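Local structure of CHAD domain (Ricinus communis, 6QV5) at residues P31-N36 / R68-L73; A76-P81 / P165-S170. The protein probably binds inorganic polyphosphate through its all-helical CHAD domain, and also binds zinc. All coordinates share one frame; numbering follows the deposited sequence.

Contact 1. Residues P31-N36 / R68-L73; sequences PAILGN and RSALKL
L34 and I33 of helix 26-42 close on A70 of helix 54-73. This is antiparallel helix packing within the CHAD domain, an all-helical fold built on four-helix bundles. The two short helix segments run at 157° to each other, and their axes come within 10.1 Å. The backbones are nearest at L34 and A70, with 6.9 Å between the CA atoms.

L34 reaches across with its tip. Its CA–CB bond does not aim at the other helix, and CB stays well back from A70. The first torsion (chi1 -72°) sets CG beside the backbone N, anti to the carbonyl carbon. CG brings the fork nearer. At chi2 176°, CD1 continues the chain anti to CA, and CD2 is the branch that turns to the partner. CD2 touches both neighbours: it lies 3.9 Å from A70 CB and 4.2 Å from L71 CG.

I33 reaches the same alanine from another side. Its CG2 is anti to the backbone N and lies 4.1 Å from A70 CB. The longer branch, through CG1 and CD1, leads away from that methyl.

All four touching residues are buried, and the contact between them is wholly apolar. Helix 198-217 adds F217 against I33 and A70. On the L34 side, W159 of helix 147-163 packs on both L34 and L71. The CB of A70 points toward helix 26-42. This single methyl meets L34 CD2 and I33 CG2, which are set about a right angle apart as seen from it.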
loop_
_atom_site.group_PDB
_atom_site.type_symbol
_atom_site.label_atom_id
_atom_site.label_comp_id
_atom_site.label_asym_id
_atom_site.label_seq_id
_atom_site.Cartn_x
_atom_site.Cartn_y
_atom_site.Cartn_z
ATOM N N PRO A 31 2.364 19.020 -8.082
ATOM C CA PRO A 31 2.303 18.272 -9.350
ATOM C C PRO A 31 3.461 17.288 -9.530
ATOM O O PRO A 31 3.323 16.334 -10.294
ATOM C CB PRO A 31 2.309 19.371 -10.414
ATOM C CG PRO A 31 3.038 20.491 -9.788
ATOM C CD PRO A 31 2.738 20.432 -8.318
ATOM N N ALA A 32 4.595 17.516 -8.833
ATOM C CA ALA A 32 5.764 16.637 -8.889
ATOM C C ALA A 32 5.509 15.348 -8.105
ATOM O O ALA A 32 5.897 14.277 -8.571
ATOM C CB ALA A 32 6.995 17.351 -8.353
ATOM N N ILE A 33 4.839 15.453 -6.930
ATOM C CA ILE A 33 4.474 14.333 -6.052
ATOM C C ILE A 33 3.388 13.475 -6.715
ATOM O O ILE A 33 3.563 12.258 -6.830
ATOM C CB ILE A 33 4.076 14.832 -4.622
ATOM C CG1 ILE A 33 5.318 15.307 -3.837
ATOM C CG2 ILE A 33 3.295 13.765 -3.823
ATOM C CD1 ILE A 33 5.056 16.343 -2.765
ATOM N N LEU A 34 2.277 14.109 -7.156
ATOM C CA LEU A 34 1.164 13.414 -7.810
ATOM C C LEU A 34 1.542 12.848 -9.175
ATOM O O LEU A 34 1.064 11.773 -9.535
ATOM C CB LEU A 34 -0.089 14.298 -7.907
ATOM C CG LEU A 34 -0.856 14.577 -6.608
ATOM C CD1 LEU A 34 -1.986 15.530 -6.864
ATOM C CD2 LEU A 34 -1.427 13.295 -5.996
ATOM N N GLY A 35 2.409 13.563 -9.898
ATOM C CA GLY A 35 2.924 13.150 -11.200
ATOM C C GLY A 35 3.786 11.906 -11.095
ATOM O O GLY A 35 3.739 11.045 -11.975
ATOM N N ASN A 36 4.558 11.801 -9.995
ATOM C CA ASN A 36 5.416 10.660 -9.668
ATOM C C ASN A 36 4.539 9.436 -9.360
ATOM O O ASN A 36 4.889 8.320 -9.747
ATOM C CB ASN A 36 6.307 10.998 -8.467
ATOM C CG ASN A 36 7.357 9.962 -8.159
ATOM O OD1 ASN A 36 7.099 8.961 -7.485
ATOM N ND2 ASN A 36 8.569 10.189 -8.641
ATOM N N ARG A 68 -3.302 7.629 -3.285
ATOM C CA ARG A 68 -4.372 7.831 -2.306
ATOM C C ARG A 68 -3.870 8.535 -1.039
ATOM O O ARG A 68 -4.550 9.436 -0.541
ATOM C CB ARG A 68 -5.071 6.508 -1.965
ATOM C CG ARG A 68 -6.534 6.700 -1.584
ATOM C CD ARG A 68 -7.033 5.625 -0.640
ATOM N NE ARG A 68 -7.393 4.390 -1.338
ATOM C CZ ARG A 68 -8.609 4.114 -1.801
ATOM N NH1 ARG A 68 -9.598 4.988 -1.655
ATOM N NH2 ARG A 68 -8.845 2.961 -2.411
ATOM N N SER A 69 -2.670 8.150 -0.543
ATOM C CA SER A 69 -2.048 8.762 0.635
ATOM C C SER A 69 -1.610 10.201 0.344
ATOM O O SER A 69 -1.704 11.052 1.229
ATOM C CB SER A 69 -0.878 7.922 1.143
ATOM O OG SER A 69 0.175 7.846 0.195
ATOM N N ALA A 70 -1.163 10.474 -0.904
ATOM C CA ALA A 70 -0.759 11.811 -1.356
ATOM C C ALA A 70 -1.980 12.733 -1.425
ATOM O O ALA A 70 -1.881 13.896 -1.043
ATOM C CB ALA A 70 -0.081 11.733 -2.715
ATOM N N LEU A 71 -3.138 12.206 -1.869
ATOM C CA LEU A 71 -4.388 12.968 -1.942
ATOM C C LEU A 71 -4.955 13.241 -0.543
ATOM O O LEU A 71 -5.641 14.246 -0.349
ATOM C CB LEU A 71 -5.431 12.255 -2.822
ATOM C CG LEU A 71 -5.142 12.224 -4.325
ATOM C CD1 LEU A 71 -5.794 11.030 -4.975
ATOM C CD2 LEU A 71 -5.590 13.502 -5.009
ATOM N N LYS A 72 -4.648 12.357 0.430
ATOM C CA LYS A 72 -5.085 12.475 1.820
ATOM C C LYS A 72 -4.355 13.615 2.538
ATOM O O LYS A 72 -4.991 14.359 3.287
ATOM C CB LYS A 72 -4.901 11.144 2.565
ATOM C CG LYS A 72 -5.816 10.993 3.781
ATOM C CD LYS A 72 -5.894 9.548 4.288
ATOM C CE LYS A 72 -6.930 8.699 3.578
ATOM N NZ LYS A 72 -8.323 9.103 3.916
ATOM N N LEU A 73 -3.031 13.756 2.312
ATOM C CA LEU A 73 -2.243 14.828 2.926
ATOM C C LEU A 73 -2.502 16.185 2.258
ATOM O O LEU A 73 -2.477 17.209 2.941
ATOM C CB LEU A 73 -0.735 14.499 3.016
ATOM C CG LEU A 73 -0.000 14.065 1.744
ATOM C CD1 LEU A 73 0.709 15.240 1.088
ATOM C CD2 LEU A 73 1.015 12.988 2.057
#

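Contact 2. Residues A76-P81 / P165-S170; sequences AVAPCP and PLLDGS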
loop_
_atom_site.group_PDB
_atom_site.type_symbol
_atom_site.label_atom_id
_atom_site.label_comp_id
_atom_site.label_asym_id
_atom_site.label_seq_id
_atom_site.Cartn_x
_atom_site.Cartn_y
_atom_site.Cartn_z
ATOM N N ALA A 76 -6.554 19.150 2.488
ATOM C CA ALA A 76 -6.860 20.470 3.049
ATOM C C ALA A 76 -6.606 21.608 2.056
ATOM O O ALA A 76 -7.448 22.501 1.928
ATOM C CB ALA A 76 -6.070 20.696 4.329
ATOM N N VAL A 77 -5.458 21.573 1.348
ATOM C CA VAL A 77 -5.074 22.600 0.370
ATOM C C VAL A 77 -5.759 22.402 -0.994
ATOM O O VAL A 77 -6.121 23.385 -1.643
ATOM C CB VAL A 77 -3.534 22.773 0.223
ATOM C CG1 VAL A 77 -2.930 23.442 1.453
ATOM C CG2 VAL A 77 -2.828 21.452 -0.088
ATOM N N ALA A 78 -5.929 21.138 -1.419
ATOM C CA ALA A 78 -6.533 20.760 -2.695
ATOM C C ALA A 78 -7.432 19.513 -2.536
ATOM O O ALA A 78 -6.942 18.385 -2.663
ATOM C CB ALA A 78 -5.442 20.506 -3.728
ATOM N N PRO A 79 -8.745 19.682 -2.246
ATOM C CA PRO A 79 -9.610 18.498 -2.099
ATOM C C PRO A 79 -9.982 17.875 -3.442
ATOM O O PRO A 79 -10.456 18.569 -4.344
ATOM C CB PRO A 79 -10.821 19.023 -1.322
ATOM C CG PRO A 79 -10.861 20.484 -1.600
ATOM C CD PRO A 79 -9.503 20.938 -2.059
ATOM N N CYS A 80 -9.727 16.564 -3.573
ATOM C CA CYS A 80 -9.998 15.774 -4.773
ATOM C C CYS A 80 -11.513 15.593 -4.970
ATOM O O CYS A 80 -12.196 15.253 -3.997
ATOM C CB CYS A 80 -9.277 14.431 -4.699
ATOM S SG CYS A 80 -9.238 13.513 -6.260
ATOM N N PRO A 81 -12.062 15.812 -6.197
ATOM C CA PRO A 81 -13.515 15.633 -6.403
ATOM C C PRO A 81 -14.024 14.244 -5.995
ATOM O O PRO A 81 -13.309 13.261 -6.210
ATOM C CB PRO A 81 -13.698 15.886 -7.904
ATOM C CG PRO A 81 -12.538 16.719 -8.293
ATOM C CD PRO A 81 -11.399 16.238 -7.447
ATOM N N PRO A 165 -1.226 25.756 -9.658
ATOM C CA PRO A 165 -0.833 27.161 -9.420
ATOM C C PRO A 165 -1.653 27.901 -8.359
ATOM O O PRO A 165 -1.255 28.986 -7.933
ATOM C CB PRO A 165 -0.969 27.804 -10.802
ATOM C CG PRO A 165 -2.023 27.016 -11.476
ATOM C CD PRO A 165 -1.893 25.608 -10.972
ATOM N N LEU A 166 -2.782 27.310 -7.923
ATOM C CA LEU A 166 -3.695 27.881 -6.925
ATOM C C LEU A 166 -3.211 27.704 -5.471
ATOM O O LEU A 166 -3.813 28.277 -4.559
ATOM C CB LEU A 166 -5.119 27.294 -7.087
ATOM C CG LEU A 166 -5.739 27.268 -8.497
ATOM C CD1 LEU A 166 -6.999 26.425 -8.521
ATOM C CD2 LEU A 166 -6.045 28.666 -9.008
ATOM N N LEU A 167 -2.132 26.924 -5.256
ATOM C CA LEU A 167 -1.590 26.654 -3.921
ATOM C C LEU A 167 -0.552 27.679 -3.469
ATOM O O LEU A 167 0.343 28.036 -4.237
ATOM C CB LEU A 167 -1.040 25.220 -3.812
ATOM C CG LEU A 167 -1.977 24.069 -4.217
ATOM C CD1 LEU A 167 -1.264 22.756 -4.148
ATOM C CD2 LEU A 167 -3.223 24.012 -3.343
ATOM N N ASP A 168 -0.677 28.135 -2.209
ATOM C CA ASP A 168 0.190 29.143 -1.593
ATOM C C ASP A 168 1.258 28.557 -0.665
ATOM O O ASP A 168 1.088 27.461 -0.126
ATOM C CB ASP A 168 -0.657 30.181 -0.837
ATOM C CG ASP A 168 -1.596 30.968 -1.724
ATOM O OD1 ASP A 168 -1.229 32.095 -2.123
ATOM O OD2 ASP A 168 -2.699 30.460 -2.017
ATOM N N GLY A 169 2.339 29.317 -0.484
ATOM C CA GLY A 169 3.461 28.965 0.379
ATOM C C GLY A 169 4.462 28.003 -0.226
ATOM O O GLY A 169 4.241 27.463 -1.315
ATOM N N SER A 170 5.578 27.787 0.494
ATOM C CA SER A 170 6.660 26.886 0.097
ATOM C C SER A 170 6.322 25.432 0.447
ATOM O O SER A 170 5.374 25.184 1.198
ATOM C CB SER A 170 7.966 27.301 0.768
ATOM O OG SER A 170 7.879 27.194 2.180
#
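L167 and V77 cross at about a right angle. The leucine projects from the loop 165-170 toward the loop 76-81, end first, and V77 lies across its tip. With CG of L167 beside the backbone N (chi1 -53°), the fork is carried toward the loop 76-81 and CD2 makes the contact. That methyl is 3.8 Å from V77 CB and 4.2 Å from V77 CG2, so it meets the root of the valine and one of its two branches. The same CD2 lies 3.4 Å from V77 O, a van der Waals approach to a backbone carbonyl. A78 joins from the next position with its CB, 4.2 Å from L167 CD2. Both V77 and A78 direct their CB atoms at the leucine.

The contact is small and only partly buried: V77 is exposed, while A78 is buried. It joins two interhelical loops at the end of a helical bundle. The loop 76-81 leads from helix 54-73 into helix 82-108, with P81 as N-cap residue. The loop 165-170 leads from helix 147-163 into helix 171-192, with S170 in that role. Helix 26-42 lies against both loops: its F30 touches A78 and L167, and its L26 also packs on L167. W159 and T163 of helix 147-163 also touch A78.

In the fold
Contact 1 and contact 2 follow one another along the chain and lie on the same side of its centre. Their centres are 11 Å apart. They touch directly where L71 CD2 packs at 3.8 Å from C80 CB. Contact 1 is the deeper, about 14 Å from the chain centre to its own centre, against about 24 Å for contact 2. The tryptophan W159 of helix 147-163 ties them together, since it packs on L34 and L71 and also on A78 and P81. Helix 26-42, which carries the 31-36 side of contact 1, also reaches contact 2 through L26 and F30. Neither contact includes the zinc ligands H52 and H138, and both lie away from that site.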